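Local coordinates for delta toxin (Clostridium perfringens, PDB 2YGT), which is a haemolytic beta-pore-forming toxin, probably assembling from soluble monomers into membrane-spanning pores on target cells, at residues A50-D55 with L281-H286; S104-V109 with V231-P236. All blocks are in the same frame, centred on the assembly; numbering follows the deposited sequence.

Contact 1. Residues A50-D55 with L281-H286. With ZN (zinc ion), chain B.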
ATOM      1  N   ALA A  50       6.131 -11.052  -8.398  1.00 16.58           N
ATOM      2  CA  ALA A  50       5.181 -11.735  -9.262  1.00 16.65           C
ATOM      3  C   ALA A  50       5.302 -13.249  -9.117  1.00 21.21           C
ATOM      4  O   ALA A  50       6.395 -13.808  -9.187  1.00 19.21           O
ATOM      5  CB  ALA A  50       5.389 -11.320 -10.709  1.00 16.83           C
ATOM      6  N   SER A  51       4.169 -13.908  -8.905  1.00 16.76           N
ATOM      7  CA  SER A  51       4.134 -15.361  -8.895  1.00 20.08           C
ATOM      8  C   SER A  51       3.337 -15.859 -10.087  1.00 18.83           C
ATOM      9  O   SER A  51       2.106 -15.848 -10.063  1.00 18.41           O
ATOM     10  CB  SER A  51       3.519 -15.884  -7.600  1.00 18.74           C
ATOM     11  OG  SER A  51       4.401 -15.695  -6.514  1.00 32.01           O
ATOM     12  N   PHE A  52       4.047 -16.276 -11.132  1.00 17.36           N
ATOM     13  CA  PHE A  52       3.417 -16.831 -12.322  1.00 17.65           C
ATOM     14  C   PHE A  52       2.998 -18.271 -12.060  1.00 25.83           C
ATOM     15  O   PHE A  52       3.834 -19.131 -11.776  1.00 17.91           O
ATOM     16  CB  PHE A  52       4.377 -16.789 -13.517  1.00 17.90           C
ATOM     17  CG  PHE A  52       4.750 -15.399 -13.957  1.00 17.83           C
ATOM     18  CD1 PHE A  52       5.811 -14.734 -13.367  1.00 17.66           C
ATOM     19  CD2 PHE A  52       4.050 -14.765 -14.972  1.00 18.01           C
ATOM     20  CE1 PHE A  52       6.161 -13.457 -13.769  1.00 17.65           C
ATOM     21  CE2 PHE A  52       4.395 -13.490 -15.381  1.00 18.01           C
ATOM     22  CZ  PHE A  52       5.452 -12.833 -14.776  1.00 17.82           C
ATOM     23  N   VAL A  53       1.703 -18.540 -12.149  1.00 19.52           N
ATOM     24  CA  VAL A  53       1.216 -19.896 -11.959  1.00 22.72           C
ATOM     25  C   VAL A  53       1.016 -20.588 -13.299  1.00 21.31           C
ATOM     26  O   VAL A  53       0.354 -20.052 -14.187  1.00 20.75           O
ATOM     27  CB  VAL A  53      -0.106 -19.927 -11.177  1.00 24.09           C
ATOM     28  CG1 VAL A  53      -0.590 -21.359 -11.027  1.00 18.50           C
ATOM     29  CG2 VAL A  53       0.061 -19.265  -9.815  1.00 17.79           C
ATOM     30  N   ASP A  54       1.606 -21.771 -13.441  1.00 24.17           N
ATOM     31  CA  ASP A  54       1.366 -22.620 -14.603  1.00 22.74           C
ATOM     32  C   ASP A  54       0.464 -23.786 -14.222  1.00 22.41           C
ATOM     33  O   ASP A  54       0.885 -24.724 -13.543  1.00 23.90           O
ATOM     34  CB  ASP A  54       2.680 -23.110 -15.216  1.00 23.04           C
ATOM     35  CG  ASP A  54       3.321 -22.070 -16.105  1.00 27.41           C
ATOM     36  OD1 ASP A  54       2.792 -20.942 -16.143  1.00 24.34           O
ATOM     37  OD2 ASP A  54       4.340 -22.372 -16.763  1.00 39.17           O
ATOM     38  N   ASP A  55      -0.783 -23.707 -14.665  1.00 20.92           N
ATOM     39  CA  ASP A  55      -1.810 -24.659 -14.279  1.00 22.31           C
ATOM     40  C   ASP A  55      -2.549 -25.128 -15.527  1.00 25.05           C
ATOM     41  O   ASP A  55      -3.454 -24.453 -16.013  1.00 22.18           O
ATOM     42  CB  ASP A  55      -2.778 -23.995 -13.293  1.00 21.15           C
ATOM     43  CG  ASP A  55      -3.905 -24.910 -12.870  1.00 25.56           C
ATOM     44  OD1 ASP A  55      -3.959 -26.055 -13.360  1.00 26.86           O
ATOM     45  OD2 ASP A  55      -4.739 -24.482 -12.044  1.00 29.99           O
ATOM     46  N   LEU A 281       5.273  -7.513 -17.834  1.00 21.70           N
ATOM     47  CA  LEU A 281       5.190  -8.924 -17.489  1.00 21.66           C
ATOM     48  C   LEU A 281       5.439  -9.790 -18.717  1.00 24.61           C
ATOM     49  O   LEU A 281       4.748  -9.671 -19.730  1.00 24.94           O
ATOM     50  CB  LEU A 281       3.824  -9.263 -16.888  1.00 27.64           C
ATOM     51  CG  LEU A 281       3.587  -8.956 -15.408  1.00 23.44           C
ATOM     52  CD1 LEU A 281       3.486  -7.460 -15.170  1.00 25.39           C
ATOM     53  CD2 LEU A 281       2.328  -9.654 -14.928  1.00 22.20           C
ATOM     54  N   ASP A 282       6.441 -10.653 -18.626  1.00 21.63           N
ATOM     55  CA  ASP A 282       6.665 -11.652 -19.655  1.00 22.33           C
ATOM     56  C   ASP A 282       6.101 -12.978 -19.151  1.00 21.72           C
ATOM     57  O   ASP A 282       6.694 -13.631 -18.294  1.00 20.86           O
ATOM     58  CB  ASP A 282       8.156 -11.767 -19.981  1.00 22.52           C
ATOM     59  CG  ASP A 282       8.413 -12.529 -21.265  1.00 29.69           C
ATOM     60  OD1 ASP A 282       7.734 -13.552 -21.497  1.00 23.61           O
ATOM     61  OD2 ASP A 282       9.294 -12.105 -22.043  1.00 29.32           O
ATOM     62  N   TRP A 283       4.940 -13.356 -19.674  1.00 22.21           N
ATOM     63  CA  TRP A 283       4.240 -14.548 -19.210  1.00 21.72           C
ATOM     64  C   TRP A 283       4.883 -15.840 -19.707  1.00 40.04           C
ATOM     65  O   TRP A 283       4.572 -16.922 -19.213  1.00 21.45           O
ATOM     66  CB  TRP A 283       2.770 -14.504 -19.629  1.00 22.25           C
ATOM     67  CG  TRP A 283       2.005 -13.352 -19.048  1.00 22.81           C
ATOM     68  CD1 TRP A 283       2.162 -12.029 -19.345  1.00 22.42           C
ATOM     69  CD2 TRP A 283       0.948 -13.420 -18.084  1.00 21.31           C
ATOM     70  NE1 TRP A 283       1.272 -11.269 -18.621  1.00 22.04           N
ATOM     71  CE2 TRP A 283       0.515 -12.103 -17.838  1.00 21.36           C
ATOM     72  CE3 TRP A 283       0.327 -14.473 -17.400  1.00 20.70           C
ATOM     73  CZ2 TRP A 283      -0.506 -11.806 -16.939  1.00 21.04           C
ATOM     74  CZ3 TRP A 283      -0.691 -14.177 -16.508  1.00 20.18           C
ATOM     75  CH2 TRP A 283      -1.097 -12.857 -16.286  1.00 20.24           C
ATOM     76  N   GLU A 284       5.772 -15.731 -20.689  1.00 22.74           N
ATOM     77  CA  GLU A 284       6.477 -16.906 -21.194  1.00 29.35           C
ATOM     78  C   GLU A 284       7.724 -17.172 -20.368  1.00 27.15           C
ATOM     79  O   GLU A 284       7.973 -18.302 -19.946  1.00 31.09           O
ATOM     80  CB  GLU A 284       6.854 -16.739 -22.667  1.00 26.52           C
ATOM     81  CG  GLU A 284       5.753 -17.113 -23.651  1.00 30.63           C
ATOM     82  CD  GLU A 284       6.215 -17.034 -25.102  1.00 42.36           C
ATOM     83  OE1 GLU A 284       7.314 -16.493 -25.353  1.00 41.10           O
ATOM     84  OE2 GLU A 284       5.477 -17.513 -25.991  1.00 47.35           O
ATOM     85  N   LYS A 285       8.502 -16.122 -20.132  1.00 22.05           N
ATOM     86  CA  LYS A 285       9.744 -16.247 -19.380  1.00 25.67           C
ATOM     87  C   LYS A 285       9.519 -16.129 -17.875  1.00 20.09           C
ATOM     88  O   LYS A 285      10.452 -16.296 -17.092  1.00 24.32           O
ATOM     89  CB  LYS A 285      10.752 -15.189 -19.835  1.00 30.95           C
ATOM     90  CG  LYS A 285      11.101 -15.246 -21.314  1.00 23.14           C
ATOM     91  CD  LYS A 285      12.064 -14.127 -21.691  1.00 24.15           C
ATOM     92  CE  LYS A 285      12.293 -14.073 -23.195  1.00 25.03           C
ATOM     93  NZ  LYS A 285      11.039 -13.752 -23.934  1.00 44.84           N
ATOM     94  N   HIS A 286       8.280 -15.847 -17.478  1.00 19.83           N
ATOM     95  CA  HIS A 286       7.944 -15.654 -16.067  1.00 18.72           C
ATOM     96  C   HIS A 286       8.787 -14.561 -15.415  1.00 18.29           C
ATOM     97  O   HIS A 286       9.404 -14.781 -14.374  1.00 17.44           O
ATOM     98  CB  HIS A 286       8.115 -16.956 -15.279  1.00 17.98           C
ATOM     99  CG  HIS A 286       7.444 -18.138 -15.905  1.00 28.60           C
ATOM    100  ND1 HIS A 286       8.136 -19.268 -16.285  1.00 23.89           N
ATOM    101  CD2 HIS A 286       6.148 -18.369 -16.218  1.00 18.74           C
ATOM    102  CE1 HIS A 286       7.295 -20.145 -16.802  1.00 24.78           C
ATOM    103  NE2 HIS A 286       6.082 -19.623 -16.773  1.00 27.25           N
TER
HETATM  104 ZN    ZN B1291       3.969 -19.782 -17.638  1.00 38.61          ZN

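Contact 2. Residues S104-V109 with V231-P236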
ATOM      1  N   SER A 104      -5.823  -6.633 -24.609  1.00 28.70           N
ATOM      2  CA  SER A 104      -5.391  -7.996 -24.887  1.00 23.19           C
ATOM      3  C   SER A 104      -6.092  -8.968 -23.945  1.00 24.32           C
ATOM      4  O   SER A 104      -5.654 -10.105 -23.769  1.00 22.67           O
ATOM      5  CB  SER A 104      -3.875  -8.121 -24.737  1.00 27.54           C
ATOM      6  OG  SER A 104      -3.203  -7.215 -25.592  1.00 31.14           O
ATOM      7  N   SER A 105      -7.182  -8.502 -23.346  1.00 22.83           N
ATOM      8  CA  SER A 105      -7.969  -9.283 -22.394  1.00 29.82           C
ATOM      9  C   SER A 105      -7.150  -9.837 -21.217  1.00 29.41           C
ATOM     10  O   SER A 105      -7.430 -10.926 -20.707  1.00 33.60           O
ATOM     11  CB  SER A 105      -8.755 -10.390 -23.102  1.00 24.61           C
ATOM     12  OG  SER A 105      -7.914 -11.200 -23.894  1.00 35.67           O
ATOM     13  N   VAL A 106      -6.146  -9.078 -20.791  1.00 25.59           N
ATOM     14  CA  VAL A 106      -5.486  -9.322 -19.517  1.00 20.44           C
ATOM     15  C   VAL A 106      -6.312  -8.601 -18.465  1.00 20.16           C
ATOM     16  O   VAL A 106      -6.674  -7.443 -18.654  1.00 20.30           O
ATOM     17  CB  VAL A 106      -4.051  -8.772 -19.513  1.00 20.82           C
ATOM     18  CG1 VAL A 106      -3.403  -8.959 -18.140  1.00 19.37           C
ATOM     19  CG2 VAL A 106      -3.229  -9.439 -20.601  1.00 20.43           C
ATOM     20  N   LYS A 107      -6.622  -9.281 -17.366  1.00 19.82           N
ATOM     21  CA  LYS A 107      -7.536  -8.723 -16.375  1.00 21.48           C
ATOM     22  C   LYS A 107      -7.037  -8.816 -14.938  1.00 25.90           C
ATOM     23  O   LYS A 107      -6.427  -9.809 -14.541  1.00 30.87           O
ATOM     24  CB  LYS A 107      -8.898  -9.417 -16.459  1.00 20.15           C
ATOM     25  CG  LYS A 107      -9.641  -9.216 -17.762  1.00 26.69           C
ATOM     26  CD  LYS A 107     -10.836 -10.149 -17.848  1.00 29.77           C
ATOM     27  CE  LYS A 107     -11.566 -10.007 -19.175  1.00 38.62           C
ATOM     28  NZ  LYS A 107     -12.700 -10.969 -19.283  1.00 42.18           N
ATOM     29  N   ILE A 108      -7.314  -7.773 -14.161  1.00 27.55           N
ATOM     30  CA  ILE A 108      -7.214  -7.858 -12.711  1.00 26.26           C
ATOM     31  C   ILE A 108      -8.512  -8.483 -12.219  1.00 19.63           C
ATOM     32  O   ILE A 108      -9.576  -7.882 -12.349  1.00 22.93           O
ATOM     33  CB  ILE A 108      -7.056  -6.470 -12.066  1.00 21.63           C
ATOM     34  CG1 ILE A 108      -5.844  -5.736 -12.650  1.00 20.48           C
ATOM     35  CG2 ILE A 108      -6.929  -6.596 -10.554  1.00 17.65           C
ATOM     36  CD1 ILE A 108      -5.619  -4.357 -12.057  1.00 17.68           C
ATOM     37  N   VAL A 109      -8.440  -9.690 -11.672  1.00 18.50           N
ATOM     38  CA  VAL A 109      -9.660 -10.393 -11.281  1.00 22.55           C
ATOM     39  C   VAL A 109      -9.917 -10.397  -9.774  1.00 21.21           C
ATOM     40  O   VAL A 109     -10.988 -10.803  -9.322  1.00 20.11           O
ATOM     41  CB  VAL A 109      -9.690 -11.833 -11.833  1.00 25.67           C
ATOM     42  CG1 VAL A 109      -9.632 -11.810 -13.357  1.00 19.54           C
ATOM     43  CG2 VAL A 109      -8.547 -12.649 -11.250  1.00 18.72           C
ATOM     44  N   VAL A 231      -2.595  -7.969  -6.084  1.00 14.90           N
ATOM     45  CA  VAL A 231      -3.541  -8.163  -7.177  1.00 15.07           C
ATOM     46  C   VAL A 231      -3.371  -9.531  -7.824  1.00 15.77           C
ATOM     47  O   VAL A 231      -2.339 -10.184  -7.674  1.00 15.22           O
ATOM     48  CB  VAL A 231      -3.381  -7.097  -8.283  1.00 23.26           C
ATOM     49  CG1 VAL A 231      -3.494  -5.685  -7.712  1.00 15.33           C
ATOM     50  CG2 VAL A 231      -2.064  -7.297  -9.018  1.00 19.61           C
ATOM     51  N   VAL A 232      -4.398  -9.957  -8.548  1.00 15.36           N
ATOM     52  CA  VAL A 232      -4.328 -11.178  -9.329  1.00 15.57           C
ATOM     53  C   VAL A 232      -4.673 -10.842 -10.770  1.00 15.97           C
ATOM     54  O   VAL A 232      -5.721 -10.257 -11.042  1.00 22.34           O
ATOM     55  CB  VAL A 232      -5.317 -12.251  -8.819  1.00 15.51           C
ATOM     56  CG1 VAL A 232      -5.150 -13.537  -9.614  1.00 15.76           C
ATOM     57  CG2 VAL A 232      -5.116 -12.512  -7.336  1.00 15.23           C
ATOM     58  N   LEU A 233      -3.782 -11.194 -11.691  1.00 16.24           N
ATOM     59  CA  LEU A 233      -4.040 -10.986 -13.111  1.00 17.06           C
ATOM     60  C   LEU A 233      -4.281 -12.304 -13.837  1.00 16.98           C
ATOM     61  O   LEU A 233      -3.655 -13.320 -13.531  1.00 16.84           O
ATOM     62  CB  LEU A 233      -2.877 -10.247 -13.780  1.00 24.11           C
ATOM     63  CG  LEU A 233      -2.756  -8.732 -13.593  1.00 26.99           C
ATOM     64  CD1 LEU A 233      -2.354  -8.401 -12.174  1.00 33.64           C
ATOM     65  CD2 LEU A 233      -1.740  -8.173 -14.571  1.00 28.86           C
ATOM     66  N   THR A 234      -5.199 -12.280 -14.796  1.00 22.07           N
ATOM     67  CA  THR A 234      -5.379 -13.408 -15.698  1.00 17.75           C
ATOM     68  C   THR A 234      -5.057 -12.984 -17.124  1.00 22.14           C
ATOM     69  O   THR A 234      -5.074 -11.797 -17.454  1.00 23.71           O
ATOM     70  CB  THR A 234      -6.814 -13.975 -15.650  1.00 17.86           C
ATOM     71  OG1 THR A 234      -7.750 -12.956 -16.023  1.00 18.15           O
ATOM     72  CG2 THR A 234      -7.144 -14.496 -14.254  1.00 17.51           C
ATOM     73  N   ALA A 235      -4.761 -13.963 -17.969  1.00 18.74           N
ATOM     74  CA  ALA A 235      -4.450 -13.689 -19.362  1.00 30.96           C
ATOM     75  C   ALA A 235      -4.739 -14.924 -20.204  1.00 30.56           C
ATOM     76  O   ALA A 235      -4.517 -16.048 -19.751  1.00 22.75           O
ATOM     77  CB  ALA A 235      -2.990 -13.268 -19.503  1.00 19.52           C
ATOM     78  N   PRO A 236      -5.256 -14.721 -21.427  1.00 27.31           N
ATOM     79  CA  PRO A 236      -5.505 -15.827 -22.357  1.00 24.44           C
ATOM     80  C   PRO A 236      -4.261 -16.695 -22.496  1.00 32.94           C
ATOM     81  O   PRO A 236      -3.147 -16.177 -22.435  1.00 20.99           O
ATOM     82  CB  PRO A 236      -5.816 -15.112 -23.673  1.00 22.00           C
ATOM     83  CG  PRO A 236      -6.389 -13.802 -23.249  1.00 24.72           C
ATOM     84  CD  PRO A 236      -5.647 -13.421 -21.996  1.00 24.00           C
TER
HETATM   85  O   HOH W   1      -7.881 -13.163 -18.950  1.00 32.30           O

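Contact 1. Residues A50-D55 with L281-H286
The Phe52 ring takes the backbone of His286 over one face, while its CE2 edge is turned to Trp283. His286 CA sits 3.6 Å from the centroid of the Phe52 ring and only 15° off its normal, a CH-pi contact. The edge of Phe52 meets the face of the Trp283 five-membered ring in a T-shaped pair, planes 83° apart. The imidazole of His286 has Glu284 O, from two residues back in the turn, 3.7 Å above its plane and over its centre; Asp54 OD2 lies at its edge without hydrogen bonding, because zinc takes NE2. Leu281 CG, 4.3 Å from Phe52 CZ, closes the apolar patch. Phe52 CG stands anti to its carbonyl carbon (chi1 -65°), laying the ring against His286 CA, in the turn that follows strand 263-282. Asp282 OD1 accepts from Glu284 N, an Asx turn, and from Lys285 N, an Asx motif, and Lys285 NZ forms a salt bridge with Asp282 OD2. Tyr32, on the neighbouring strand 27-39, stacks on the His286 ring. Zinc joins the two segments, bound by Asp54 OD1 at 2.2 Å and His286 NE2 at 2.3 Å. No direct hydrogen bond links the segments, which meet through aromatic packing and the ion; the imidazole is probably neutral where NE2 gives its lone pair to zinc, and the metal's charge would offset that of the Asp54 carboxylate.

Contact 2. Residues S104-V109 with V231-P236
An antiparallel strand pair at the edge of a seven-stranded sheet joins these segments: strand 107-112 is outermost within the chain and lies against strand 224-235, whose other neighbour is strand 61-72. Lys107 and Thr234 form a hydrogen-bonded pair, with Lys107 N donating to Thr234 O at 3.0 Å and Thr234 N returning a bond to Lys107 O at 2.8 Å. Ile108 and Leu233 make the next, non-hydrogen-bonded pair, and Val109 N then reaches Val232 O. The short strand axes run at 132° to each other, well away from exact antiparallel alignment. CA-H...O contacts supplement the pairing, among them Leu233 CA to Lys107 O.

One face of the pair is apolar. Val106 CG1 crosses to Leu233 CD2 at 4.0 Å, its other methyl CG2 lies against Ala235 CB, and Ile108 CG2 packs on Val231 CB. Leu97 of strand 84-99 and Ile244 of strand 241-259 extend this side, so the edge pair faces the second sheet. The other face carries Lys107 and Thr234, with Lys107 CB 3.7 Å from Thr234 OG1. Val109 turns both methyls across the Thr234 side chain at about a right angle, CG1 lying 3.5 Å from Thr234 OG1; CG2 also meets Val232 CG1. Val232 approaches Asp110, which binds zinc in a structure of this protein, although no ion is modelled as bound to it here. Beyond the Lys107-Thr234 pair, Pro236 CD packs against Ser105 O at 3.3 Å. A chi1 of 60° brings Thr234 OG1 to a water that it shares with Ser105 O, each oxygen 2.9 Å from it.

Contacts 1 and 2 lie on the same side of the chain's centre, their own centres 12 Å apart. Along the chain the order is 50-55, 104-109, 231-236, 281-286, which nests contact 2 inside the loop closed by contact 1. Strands 45-54 and 224-235 belong to the same seven-stranded sheet, flanking strand 61-72, whereas strand 263-282 brings contact 1 a partner from the eight-stranded sheet. Trp283 joins the two: its CH2 packs 3.8 Å from Ala235 CB, and its CZ2 lies near Val106 CG1. The indole thus continues the packing between the sheets from the zinc-linked turn to the outermost strand pair of this beta-rich, aerolysin-family toxin.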